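Local coordinates for protein FACT-Spt16 (Cicer arietinum, PDB 5CE6) that serves as the Spt16 subunit of the FACT histone chaperone complex, its N-terminal domain probably taking part in binding histones H3-H4 during transcription, at residues Asp52-Ala57 / Asn189-Leu194; Thr71-Trp76 / Met87-Lys92; Tyr37-Trp40 / Asp46-Gly49; Tyr67-Ala72 / Ala193-Lys198; Thr31-Phe36 / Val117-Ile122. All blocks are in the same frame, centred on the assembly; numbering follows the deposited sequence.

Interaction 1: Asp52-Ala57 / Asn189-Leu194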
# COMPACT_ATOMS: atom_id res chain seq x y z
N ASP A 52 19.74 19.37 -1.20
CA ASP A 52 20.88 19.30 -2.09
C ASP A 52 21.27 17.83 -2.25
O ASP A 52 21.90 17.44 -3.22
CB ASP A 52 22.07 20.06 -1.51
CG ASP A 52 21.71 21.46 -1.04
OD1 ASP A 52 21.51 22.34 -1.90
OD2 ASP A 52 21.65 21.67 0.19
N ALA A 53 20.89 17.04 -1.25
CA ALA A 53 21.17 15.61 -1.25
C ALA A 53 20.02 14.86 -0.57
O ALA A 53 19.31 15.45 0.25
CB ALA A 53 22.49 15.33 -0.54
N ILE A 54 19.82 13.59 -0.92
CA ILE A 54 18.74 12.80 -0.33
C ILE A 54 19.28 11.46 0.17
O ILE A 54 19.96 10.75 -0.57
CB ILE A 54 17.61 12.54 -1.35
CG1 ILE A 54 16.96 13.86 -1.77
CG2 ILE A 54 16.56 11.57 -0.78
CD1 ILE A 54 16.09 13.75 -2.99
N ALA A 55 18.99 11.14 1.43
CA ALA A 55 19.48 9.91 2.05
C ALA A 55 18.33 8.97 2.30
O ALA A 55 17.32 9.35 2.91
CB ALA A 55 20.20 10.22 3.36
N VAL A 56 18.46 7.73 1.84
CA VAL A 56 17.48 6.70 2.16
C VAL A 56 18.22 5.52 2.79
O VAL A 56 19.37 5.26 2.44
CB VAL A 56 16.64 6.23 0.94
CG1 VAL A 56 16.07 7.43 0.19
CG2 VAL A 56 17.46 5.36 0.01
N ALA A 57 17.56 4.84 3.72
CA ALA A 57 18.22 3.75 4.44
C ALA A 57 17.23 2.67 4.83
O ALA A 57 16.12 2.97 5.27
CB ALA A 57 18.94 4.30 5.67
N ASN A 189 6.87 13.48 0.71
CA ASN A 189 5.93 13.98 -0.27
C ASN A 189 6.53 13.98 -1.67
O ASN A 189 5.81 13.93 -2.67
CB ASN A 189 5.44 15.38 0.10
CG ASN A 189 4.59 15.38 1.36
OD1 ASN A 189 4.03 14.36 1.74
ND2 ASN A 189 4.50 16.54 2.01
N GLY A 190 7.85 14.05 -1.75
CA GLY A 190 8.51 13.99 -3.04
C GLY A 190 8.41 12.59 -3.60
O GLY A 190 8.02 12.39 -4.75
N PHE A 191 8.77 11.61 -2.78
CA PHE A 191 8.65 10.21 -3.19
C PHE A 191 7.20 9.83 -3.51
O PHE A 191 6.95 9.09 -4.46
CB PHE A 191 9.25 9.29 -2.14
CG PHE A 191 10.74 9.32 -2.10
CD1 PHE A 191 11.48 8.99 -3.24
CD2 PHE A 191 11.42 9.70 -0.96
CE1 PHE A 191 12.86 9.02 -3.22
CE2 PHE A 191 12.81 9.73 -0.93
CZ PHE A 191 13.53 9.38 -2.07
N SER A 192 6.26 10.34 -2.72
CA SER A 192 4.83 10.09 -2.95
C SER A 192 4.40 10.55 -4.34
O SER A 192 3.70 9.83 -5.06
CB SER A 192 3.98 10.76 -1.87
OG SER A 192 2.60 10.67 -2.18
N ALA A 193 4.82 11.76 -4.72
CA ALA A 193 4.52 12.29 -6.04
C ALA A 193 5.21 11.45 -7.12
O ALA A 193 4.62 11.14 -8.15
CB ALA A 193 4.97 13.75 -6.14
N LEU A 194 6.46 11.08 -6.86
CA LEU A 194 7.23 10.28 -7.80
C LEU A 194 6.59 8.92 -8.07
O LEU A 194 6.54 8.47 -9.22
CB LEU A 194 8.65 10.08 -7.26
CG LEU A 194 9.65 9.42 -8.19
CD1 LEU A 194 9.87 10.27 -9.44
CD2 LEU A 194 10.97 9.24 -7.45
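Phe-191 sets CG anti to its carbonyl carbon (chi1 -73°), which sends the ring out from the helix axis toward strand 53-58, while Ile-54 turns its CG2 branch, and Val-56 its CG1 branch, to meet it. The two methyls converge on the same corner of the ring. Ile-54 CG2 lies 4.0 Å from Phe-191 CZ, and Val-56 CG1 stands 3.9 Å from that same CZ. Each also comes close to the adjoining CE2, with Val-56 CG1 at 4.1 Å from Phe-191 CE2. Both methyls approach obliquely, neither squarely over the face nor in line with the rim. The Ile-54 and Phe-191 side chains run past each other in opposite directions, whereas Val-56 is set at a slant to the ring.

Ile-54 and Val-56 are alternate residues of the strand and therefore share one face of the mixed six-stranded sheet, the face on which helix 188-196 lies. Between them Ala-55 turns to the far side. The ring is hemmed in further by Trp-48, which meets it edge-to-face, and by Leu-73 of helix 69-78.

With the CA atoms of Ile-54 and Gly-190 10.6 Å apart, the gap from strand to helix is spanned by one aromatic side chain. All three touching residues are buried and every atom that meets is carbon, so the contact rests on dispersion and the exclusion of water, without directional polar bonds between the segments.

Interaction 2: Thr71-Trp76 / Met87-Lys92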
# COMPACT_ATOMS: atom_id res chain seq x y z
N THR A 71 12.29 1.25 1.37
CA THR A 71 12.32 -0.05 0.70
C THR A 71 11.70 0.08 -0.68
O THR A 71 12.22 -0.44 -1.67
CB THR A 71 11.60 -1.12 1.52
OG1 THR A 71 12.36 -1.38 2.71
CG2 THR A 71 11.48 -2.41 0.72
N ALA A 72 10.59 0.79 -0.75
CA ALA A 72 9.92 1.02 -2.03
C ALA A 72 10.83 1.70 -3.06
O ALA A 72 10.80 1.35 -4.24
CB ALA A 72 8.65 1.83 -1.82
N LEU A 73 11.64 2.66 -2.62
CA LEU A 73 12.57 3.31 -3.54
C LEU A 73 13.59 2.32 -4.11
O LEU A 73 13.83 2.31 -5.32
CB LEU A 73 13.29 4.49 -2.89
CG LEU A 73 14.25 5.21 -3.83
CD1 LEU A 73 13.51 5.79 -5.03
CD2 LEU A 73 15.06 6.29 -3.12
N PHE A 74 14.19 1.50 -3.25
CA PHE A 74 15.10 0.46 -3.73
C PHE A 74 14.43 -0.50 -4.71
O PHE A 74 15.01 -0.82 -5.74
CB PHE A 74 15.70 -0.34 -2.57
CG PHE A 74 16.85 0.34 -1.90
CD1 PHE A 74 18.13 0.26 -2.44
CD2 PHE A 74 16.67 1.02 -0.71
CE1 PHE A 74 19.21 0.87 -1.81
CE2 PHE A 74 17.75 1.63 -0.06
CZ PHE A 74 19.01 1.55 -0.61
N LEU A 75 13.21 -0.95 -4.40
CA LEU A 75 12.46 -1.81 -5.31
C LEU A 75 12.15 -1.11 -6.63
O LEU A 75 12.26 -1.70 -7.71
CB LEU A 75 11.16 -2.28 -4.64
CG LEU A 75 11.37 -3.33 -3.54
CD1 LEU A 75 10.12 -3.51 -2.71
CD2 LEU A 75 11.76 -4.66 -4.17
N TRP A 76 11.76 0.16 -6.54
CA TRP A 76 11.40 0.94 -7.71
C TRP A 76 12.61 1.14 -8.61
O TRP A 76 12.55 0.93 -9.82
CB TRP A 76 10.83 2.29 -7.26
CG TRP A 76 10.31 3.17 -8.36
CD1 TRP A 76 9.15 3.00 -9.08
CD2 TRP A 76 10.90 4.38 -8.83
NE1 TRP A 76 9.00 4.02 -9.98
CE2 TRP A 76 10.06 4.89 -9.84
CE3 TRP A 76 12.06 5.09 -8.50
CZ2 TRP A 76 10.35 6.07 -10.53
CZ3 TRP A 76 12.34 6.26 -9.16
CH2 TRP A 76 11.49 6.74 -10.18
N MET A 87 21.75 4.68 1.06
CA MET A 87 22.04 5.25 -0.25
C MET A 87 21.81 6.75 -0.21
O MET A 87 20.75 7.21 0.22
CB MET A 87 21.16 4.60 -1.32
CG MET A 87 21.38 5.12 -2.72
SD MET A 87 20.66 3.98 -3.93
CE MET A 87 18.95 3.95 -3.41
N VAL A 88 22.81 7.51 -0.66
CA VAL A 88 22.73 8.97 -0.64
C VAL A 88 22.92 9.57 -2.03
O VAL A 88 23.97 9.39 -2.66
CB VAL A 88 23.76 9.59 0.33
CG1 VAL A 88 23.70 11.10 0.25
CG2 VAL A 88 23.49 9.13 1.76
N PHE A 89 21.91 10.28 -2.49
CA PHE A 89 21.95 10.92 -3.80
C PHE A 89 22.45 12.34 -3.66
O PHE A 89 21.97 13.07 -2.81
CB PHE A 89 20.55 10.95 -4.40
CG PHE A 89 19.92 9.60 -4.53
CD1 PHE A 89 19.13 9.08 -3.51
CD2 PHE A 89 20.12 8.85 -5.68
CE1 PHE A 89 18.56 7.83 -3.63
CE2 PHE A 89 19.55 7.60 -5.81
CZ PHE A 89 18.76 7.09 -4.79
N THR A 90 23.42 12.72 -4.49
CA THR A 90 23.83 14.11 -4.59
C THR A 90 23.71 14.54 -6.05
O THR A 90 23.35 13.73 -6.90
CB THR A 90 25.28 14.36 -4.08
OG1 THR A 90 26.23 13.90 -5.04
CG2 THR A 90 25.53 13.66 -2.75
N LYS A 91 24.03 15.79 -6.34
CA LYS A 91 23.94 16.28 -7.71
C LYS A 91 24.77 15.45 -8.70
O LYS A 91 24.34 15.18 -9.82
CB LYS A 91 24.35 17.76 -7.79
CG LYS A 91 24.01 18.43 -9.12
CD LYS A 91 23.84 19.93 -8.95
CE LYS A 91 22.63 20.44 -9.73
NZ LYS A 91 21.82 21.41 -8.94
N LYS A 92 25.96 15.04 -8.27
CA LYS A 92 26.91 14.41 -9.18
C LYS A 92 27.32 12.99 -8.78
O LYS A 92 28.03 12.32 -9.52
CB LYS A 92 28.16 15.28 -9.31
CG LYS A 92 27.87 16.69 -9.78
CD LYS A 92 27.15 16.67 -11.12
CE LYS A 92 28.04 16.08 -12.21
NZ LYS A 92 27.27 15.80 -13.46
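Leu-73 is the first residue of helix 69-78 within 71-76 to meet the segment 87-92. Its CG stands anti to the backbone N (chi1 -179°), and the CD2 methyl reaches Phe-89 CE1 at 3.9 Å. The neighbouring ring atom is little farther, with Leu-73 CD2 4.1 Å from Phe-89 CZ, so the methyl sits obliquely against one corner of the ring. The two side chains come from opposite directions, one from the helix and one from the strand.

Phe-74 follows, and its ring carries the larger part of the contact. Met-87 runs out extended and then bends at its last torsion (chi3 59°), which lays the terminal CE methyl over one face of the Phe-74 ring. This is a CH-pi contact: Met-87 CE lies 3.8 Å from the centroid of the Phe-74 ring, displaced toward the rim. The closest pair is Met-87 CE and Phe-74 CE1, 3.5 Å apart. The sulfur takes a second, oblique position, a Met-aromatic contact with Met-87 SD 4.9 Å from the centroid of the Phe-74 ring. Nearer the backbone, Met-87 CB approaches Phe-74 CZ at 3.8 Å.

Here a helix packs on a sheet of the N-terminal lobe. Strand 85-89 pairs antiparallel with strand 53-58, which precedes helix 69-78 in the chain, and Met-87 and Phe-89 point from it to the same face. Val-56 of that neighbouring strand touches both Leu-73 and Phe-74.

Two residues past Phe-74, Trp-76 directs its carbonyl O to a hydrogen bond with Arg-32 NH1, and the same arginine makes a cation-pi contact with its indole, joining helix 69-78 to helix 26-42.

Interaction 3: Tyr37-Trp40 / Asp46-Gly49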
# COMPACT_ATOMS: atom_id res chain seq x y z
N TYR A 37 15.78 12.23 -10.64
CA TYR A 37 16.58 13.46 -10.66
C TYR A 37 15.84 14.64 -11.29
O TYR A 37 15.99 15.78 -10.84
CB TYR A 37 17.94 13.23 -11.35
CG TYR A 37 19.01 12.80 -10.38
CD1 TYR A 37 18.94 11.56 -9.75
CD2 TYR A 37 20.07 13.63 -10.08
CE1 TYR A 37 19.92 11.16 -8.85
CE2 TYR A 37 21.06 13.24 -9.18
CZ TYR A 37 20.97 12.01 -8.57
OH TYR A 37 21.93 11.61 -7.68
N SER A 38 15.04 14.37 -12.32
CA SER A 38 14.24 15.41 -12.96
C SER A 38 13.20 15.99 -12.00
O SER A 38 13.08 17.21 -11.87
CB SER A 38 13.54 14.85 -14.20
OG SER A 38 14.46 14.67 -15.25
N HIS A 39 12.47 15.10 -11.34
CA HIS A 39 11.39 15.48 -10.44
C HIS A 39 11.98 16.24 -9.26
O HIS A 39 11.45 17.28 -8.84
CB HIS A 39 10.64 14.24 -9.96
CG HIS A 39 9.32 14.53 -9.32
ND1 HIS A 39 9.21 14.96 -8.01
CD2 HIS A 39 8.05 14.42 -9.78
CE1 HIS A 39 7.94 15.12 -7.71
NE2 HIS A 39 7.21 14.80 -8.77
N TRP A 40 13.09 15.72 -8.74
CA TRP A 40 13.81 16.33 -7.64
C TRP A 40 14.17 17.76 -8.01
O TRP A 40 13.96 18.69 -7.24
CB TRP A 40 15.07 15.50 -7.35
CG TRP A 40 15.91 15.97 -6.22
CD1 TRP A 40 15.60 16.94 -5.30
CD2 TRP A 40 17.21 15.49 -5.87
NE1 TRP A 40 16.64 17.10 -4.41
CE2 TRP A 40 17.64 16.21 -4.74
CE3 TRP A 40 18.06 14.52 -6.41
CZ2 TRP A 40 18.88 15.99 -4.13
CZ3 TRP A 40 19.29 14.30 -5.81
CH2 TRP A 40 19.69 15.03 -4.69
N ASP A 46 9.35 22.74 -3.49
CA ASP A 46 7.94 22.48 -3.24
C ASP A 46 7.67 21.11 -2.62
O ASP A 46 6.82 20.98 -1.74
CB ASP A 46 7.16 22.61 -4.56
CG ASP A 46 5.72 23.03 -4.35
OD1 ASP A 46 5.39 23.51 -3.25
OD2 ASP A 46 4.93 22.90 -5.31
N LEU A 47 8.41 20.10 -3.07
CA LEU A 47 8.16 18.73 -2.65
C LEU A 47 9.39 18.07 -2.04
O LEU A 47 9.27 17.10 -1.30
CB LEU A 47 7.69 17.90 -3.84
CG LEU A 47 6.33 18.27 -4.42
CD1 LEU A 47 5.96 17.32 -5.52
CD2 LEU A 47 5.28 18.26 -3.32
N TRP A 48 10.57 18.59 -2.36
CA TRP A 48 11.81 17.94 -1.92
C TRP A 48 12.57 18.73 -0.86
O TRP A 48 13.78 18.57 -0.71
CB TRP A 48 12.71 17.64 -3.12
CG TRP A 48 12.09 16.66 -4.06
CD1 TRP A 48 11.43 16.95 -5.22
CD2 TRP A 48 12.06 15.23 -3.93
NE1 TRP A 48 10.99 15.79 -5.81
CE2 TRP A 48 11.37 14.72 -5.05
CE3 TRP A 48 12.56 14.33 -2.97
CZ2 TRP A 48 11.16 13.35 -5.24
CZ3 TRP A 48 12.34 12.97 -3.16
CH2 TRP A 48 11.66 12.49 -4.29
N GLY A 49 11.85 19.58 -0.13
CA GLY A 49 12.40 20.32 1.00
C GLY A 49 13.68 21.08 0.75
O GLY A 49 14.51 21.20 1.66
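Trp-48 NE1 donates a hydrogen bond to His-39 ND1 over 2.9 Å, with an N-H...N angle of 157°. The bond lies almost in the plane of both rings, which meet rim to rim with their planes at 82°, so neither covers the other's face. His-39 brings ND1 to this place by swinging its CG anti to the backbone N (chi1 -166°). On the same imidazole edge, CE1 of His-39 is met by the CD1 methyl of Leu-47 at 3.7 Å.

The face of the Trp-48 indole is used by the next residue of helix 26-42. Trp-40 CA sits 3.6 Å from the centroid of the Trp-48 five-membered ring, over its face, a CH-pi contact with the helix backbone itself. The Trp-40 indole then turns to the base of its partner, with Trp-40 CD1 3.7 Å from Trp-48 CB. Its own NE1 is bonded to Ser-51 O.

His-39, Trp-40 and Trp-48 thus form an aromatic cluster that folds the loop between helix 26-42 and strand 53-58 back on the helix. Phe-191 of helix 188-196 meets the Trp-48 ring edge-to-face. A leucine in place of Trp-48 would probably leave His-39 ND1 without its donor and open a gap beside the Trp-40 backbone.

Because ND1 acts as acceptor, the imidazole is probably neutral, with its proton on NE2, and the bond would resist rotation of both rings.

Interaction 4: Tyr67-Ala72 / Ala193-Lys198. With ACT (acetate ion), chain B.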
# COMPACT_ATOMS: atom_id res chain seq x y z
N TYR A 67 5.57 -1.68 5.83
CA TYR A 67 6.00 -1.18 4.53
C TYR A 67 6.86 0.05 4.75
O TYR A 67 6.52 0.90 5.58
CB TYR A 67 4.80 -0.83 3.65
CG TYR A 67 4.12 -2.05 3.08
CD1 TYR A 67 3.33 -2.86 3.87
CD2 TYR A 67 4.28 -2.39 1.74
CE1 TYR A 67 2.71 -3.98 3.36
CE2 TYR A 67 3.68 -3.52 1.22
CZ TYR A 67 2.88 -4.30 2.03
OH TYR A 67 2.27 -5.43 1.53
N LEU A 68 7.98 0.13 4.04
CA LEU A 68 8.83 1.30 4.13
C LEU A 68 8.94 1.98 2.79
O LEU A 68 9.20 1.33 1.78
CB LEU A 68 10.23 0.93 4.61
CG LEU A 68 10.36 0.43 6.04
CD1 LEU A 68 11.83 0.19 6.35
CD2 LEU A 68 9.78 1.45 7.00
N LYS A 69 8.76 3.29 2.80
CA LYS A 69 8.97 4.07 1.60
C LYS A 69 10.43 3.94 1.11
O LYS A 69 10.69 3.98 -0.08
CB LYS A 69 8.63 5.53 1.88
CG LYS A 69 8.49 6.39 0.64
CD LYS A 69 7.92 7.76 0.98
CE LYS A 69 6.51 7.95 0.41
NZ LYS A 69 5.46 7.18 1.15
N SER A 70 11.37 3.78 2.03
CA SER A 70 12.76 3.62 1.62
C SER A 70 12.94 2.30 0.87
O SER A 70 13.65 2.23 -0.13
CB SER A 70 13.68 3.65 2.83
OG SER A 70 13.24 2.71 3.80
N THR A 71 12.29 1.25 1.37
CA THR A 71 12.32 -0.05 0.70
C THR A 71 11.70 0.08 -0.68
O THR A 71 12.22 -0.44 -1.67
CB THR A 71 11.60 -1.12 1.52
OG1 THR A 71 12.36 -1.38 2.71
CG2 THR A 71 11.48 -2.41 0.72
N ALA A 72 10.59 0.79 -0.75
CA ALA A 72 9.92 1.02 -2.03
C ALA A 72 10.83 1.70 -3.06
O ALA A 72 10.80 1.35 -4.24
CB ALA A 72 8.65 1.83 -1.82
N ALA A 193 4.82 11.76 -4.72
CA ALA A 193 4.52 12.29 -6.04
C ALA A 193 5.21 11.45 -7.12
O ALA A 193 4.62 11.14 -8.15
CB ALA A 193 4.97 13.75 -6.14
N LEU A 194 6.46 11.08 -6.86
CA LEU A 194 7.23 10.28 -7.80
C LEU A 194 6.59 8.92 -8.07
O LEU A 194 6.54 8.47 -9.22
CB LEU A 194 8.65 10.08 -7.26
CG LEU A 194 9.65 9.42 -8.19
CD1 LEU A 194 9.87 10.27 -9.44
CD2 LEU A 194 10.97 9.24 -7.45
N PHE A 195 6.09 8.27 -7.02
CA PHE A 195 5.51 6.94 -7.16
C PHE A 195 4.04 6.99 -7.60
O PHE A 195 3.47 5.96 -7.94
CB PHE A 195 5.58 6.15 -5.85
CG PHE A 195 6.98 5.92 -5.33
CD1 PHE A 195 8.07 5.80 -6.20
CD2 PHE A 195 7.20 5.82 -3.96
CE1 PHE A 195 9.35 5.59 -5.70
CE2 PHE A 195 8.49 5.60 -3.45
CZ PHE A 195 9.56 5.49 -4.32
N ALA A 196 3.45 8.18 -7.62
CA ALA A 196 1.99 8.32 -7.77
C ALA A 196 1.42 7.83 -9.10
O ALA A 196 0.39 7.16 -9.13
CB ALA A 196 1.56 9.77 -7.53
N ALA A 197 2.07 8.20 -10.20
CA ALA A 197 1.60 7.77 -11.52
C ALA A 197 2.42 6.59 -12.03
O ALA A 197 3.62 6.71 -12.26
CB ALA A 197 1.64 8.93 -12.51
N LYS A 198 1.76 5.46 -12.21
CA LYS A 198 2.43 4.23 -12.62
C LYS A 198 2.66 4.16 -14.13
O LYS A 198 1.86 4.67 -14.92
CB LYS A 198 1.61 3.01 -12.19
CG LYS A 198 1.84 2.52 -10.76
CD LYS A 198 1.24 3.46 -9.75
CE LYS A 198 1.54 3.00 -8.31
NZ LYS A 198 1.34 4.13 -7.39
C ACT B . 8.00 -2.34 1.20
O ACT B . 8.39 -2.13 2.37
OXT ACT B . 7.90 -3.53 0.85
CH3 ACT B . 7.69 -1.20 0.27
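Lys-69, in the first turn of helix 69-78, brings its side chain to the edge of the Phe-195 ring where this helix packs against helix 188-196, at the side of the N-terminal lobe that faces the M24-like region. Beyond CB, its CG lies near the plane of that ring, with Lys-69 CG 4.2 Å from Phe-195 CE2. CD then touches CB of Phe-191, and CE passes the backbone N of Ser-192. Bends at the last two torsions bring NZ to a salt bridge with Glu-382. The aliphatic part of the lysine therefore packs against helix 188-196 while its charge is paired with a residue of the M24-like region.

Ala-72, one turn along, meets the same ring corner obliquely: its CB is 4.1 Å from Phe-195 CE2. Trp-76 continues this row with an edge-to-face contact to Phe-195.

Beside the helix start sits an acetate ion, probably from the crystallisation liquor. Leu-68, the N-cap residue, gives its backbone N to the acetate O at 2.8 Å, nearly straight at 169°. The ion is also bonded to Arg-305 NH2, and its methyl carbon CH3 rests 3.8 Å from Ala-72 CB.

Past helix 188-196 the chain runs on, and the Lys-198 side chain, itself salt-bridged to Glu-385, turns back and donates a hydrogen bond from NZ to Phe-195 O over 2.9 Å, the donor tilted 30° from the carbonyl plane.

Interaction 5: Thr31-Phe36 / Val117-Ile122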
# COMPACT_ATOMS: atom_id res chain seq x y z
N THR A 31 15.87 4.86 -16.66
CA THR A 31 14.65 5.62 -16.85
C THR A 31 14.15 6.20 -15.54
O THR A 31 13.79 7.38 -15.45
CB THR A 31 13.55 4.75 -17.48
OG1 THR A 31 13.95 4.36 -18.80
CG2 THR A 31 12.25 5.53 -17.57
N ARG A 32 14.16 5.37 -14.50
CA ARG A 32 13.67 5.79 -13.20
C ARG A 32 14.63 6.73 -12.46
O ARG A 32 14.17 7.65 -11.77
CB ARG A 32 13.25 4.58 -12.37
CG ARG A 32 11.96 3.94 -12.91
CD ARG A 32 11.52 2.70 -12.16
NE ARG A 32 10.42 2.04 -12.85
CZ ARG A 32 9.88 0.88 -12.51
NH1 ARG A 32 10.34 0.21 -11.47
NH2 ARG A 32 8.88 0.37 -13.23
N LEU A 33 15.94 6.53 -12.62
CA LEU A 33 16.91 7.45 -12.02
C LEU A 33 16.76 8.84 -12.64
O LEU A 33 16.82 9.86 -11.94
CB LEU A 33 18.35 6.92 -12.17
CG LEU A 33 19.46 7.65 -11.40
CD1 LEU A 33 19.19 7.57 -9.92
CD2 LEU A 33 20.82 7.04 -11.72
N LYS A 34 16.55 8.87 -13.95
CA LYS A 34 16.32 10.12 -14.66
C LYS A 34 15.04 10.79 -14.16
O LYS A 34 15.02 11.99 -13.88
CB LYS A 34 16.23 9.86 -16.16
CG LYS A 34 16.42 11.09 -17.03
CD LYS A 34 17.37 10.78 -18.18
CE LYS A 34 17.10 9.39 -18.75
NZ LYS A 34 18.18 8.93 -19.66
N ALA A 35 13.97 10.00 -14.05
CA ALA A 35 12.69 10.50 -13.57
C ALA A 35 12.84 11.11 -12.18
O ALA A 35 12.33 12.19 -11.92
CB ALA A 35 11.66 9.38 -13.55
N PHE A 36 13.55 10.40 -11.31
CA PHE A 36 13.84 10.87 -9.95
C PHE A 36 14.63 12.20 -9.97
O PHE A 36 14.19 13.18 -9.38
CB PHE A 36 14.62 9.77 -9.20
CG PHE A 36 15.08 10.16 -7.82
CD1 PHE A 36 14.35 11.04 -7.03
CD2 PHE A 36 16.26 9.64 -7.30
CE1 PHE A 36 14.78 11.39 -5.76
CE2 PHE A 36 16.70 9.98 -6.03
CZ PHE A 36 15.96 10.86 -5.26
N VAL A 117 22.11 10.19 -15.84
CA VAL A 117 22.00 11.47 -15.14
C VAL A 117 23.34 12.13 -14.85
O VAL A 117 23.40 13.15 -14.15
CB VAL A 117 21.20 11.34 -13.82
CG1 VAL A 117 19.75 11.07 -14.10
CG2 VAL A 117 21.78 10.24 -12.95
N GLY A 118 24.42 11.56 -15.38
CA GLY A 118 25.74 12.14 -15.21
C GLY A 118 26.31 11.97 -13.81
O GLY A 118 27.19 12.74 -13.40
N VAL A 119 25.84 10.96 -13.09
CA VAL A 119 26.33 10.75 -11.72
C VAL A 119 27.33 9.60 -11.58
O VAL A 119 27.29 8.61 -12.31
CB VAL A 119 25.19 10.56 -10.70
CG1 VAL A 119 24.23 11.74 -10.76
CG2 VAL A 119 24.46 9.24 -10.92
N GLU A 120 28.22 9.74 -10.60
CA GLU A 120 29.21 8.74 -10.27
C GLU A 120 28.73 7.95 -9.06
O GLU A 120 28.53 8.51 -7.98
CB GLU A 120 30.53 9.43 -9.95
CG GLU A 120 31.70 8.53 -9.68
CD GLU A 120 32.92 9.31 -9.24
OE1 GLU A 120 32.77 10.53 -8.98
OE2 GLU A 120 34.01 8.72 -9.14
N ILE A 121 28.52 6.65 -9.23
CA ILE A 121 28.20 5.79 -8.10
C ILE A 121 29.45 5.41 -7.31
O ILE A 121 30.42 4.91 -7.87
CB ILE A 121 27.47 4.53 -8.56
CG1 ILE A 121 26.09 4.93 -9.08
CG2 ILE A 121 27.36 3.53 -7.43
CD1 ILE A 121 25.25 3.78 -9.48
N ILE A 122 29.41 5.67 -6.01
CA ILE A 122 30.56 5.39 -5.15
C ILE A 122 30.15 4.34 -4.14
O ILE A 122 29.24 4.57 -3.35
CB ILE A 122 31.01 6.65 -4.40
CG1 ILE A 122 31.35 7.75 -5.40
CG2 ILE A 122 32.21 6.34 -3.51
CD1 ILE A 122 32.44 7.37 -6.37
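Val-117 inserts its two methyls against neighbouring residues of helix 26-42. CG2 meets the side chain of Leu-33, which crosses it at about a right angle, with Val-117 CG2 3.6 Å from Leu-33 CD2. Leu-33 holds CG anti to the backbone N (chi1 -170°), which sends CD2 to the valine. CG1 of Val-117 turns instead to the helix backbone and lies 3.6 Å from Lys-34 CA. The same methyl is near the preceding carbonyl, with Val-117 CG1 3.8 Å from Leu-33 O. More loosely, Val-119 CG2 approaches Leu-33 CD2 at 4.3 Å.

An alanine in place of Val-117 would lack both methyls and is likely to open a gap between the Leu-33 side chain and the backbone at Lys-34.

The valine closes helix 110-117, and Gly-118, with a positive phi of 73°, turns the chain into strand 120-125 at the rim of the mixed sheet. The C-terminal end of helix 110-117 thus docks on helix 26-42, with Val-119 just before the strand adding a lighter contact.

In the next shell, Ala-113 and Ile-94 both touch Leu-33 and Val-119, extending the apolar cluster. Tyr-37, one turn farther along helix 26-42, packs on Val-117 and Val-119. Lys-92 NZ is bonded to Gly-118 O.

Overall arrangement
All five contacts belong to one layered core in which helices 26-42, 69-78 and 188-196 pack on one face of the mixed sheet. Interaction 1 is central: its centre lies about 8 Å from those of interactions 2 and 3 and about 9 Å from interaction 4. Strand pairing joins it to interaction 2, where Ile-54 O is 2.8 Å from Phe-89 N. Interactions 3 and 5 share helix 26-42, whose Phe-36 touches residues of interaction 1 as well. Interactions 4 and 5 are about 17 Å apart between centres. Interaction 4 faces the M24-like region and holds the acetate; the potassium ion, at Ala-295, Ser-420 and Asn-422, is bound within that region.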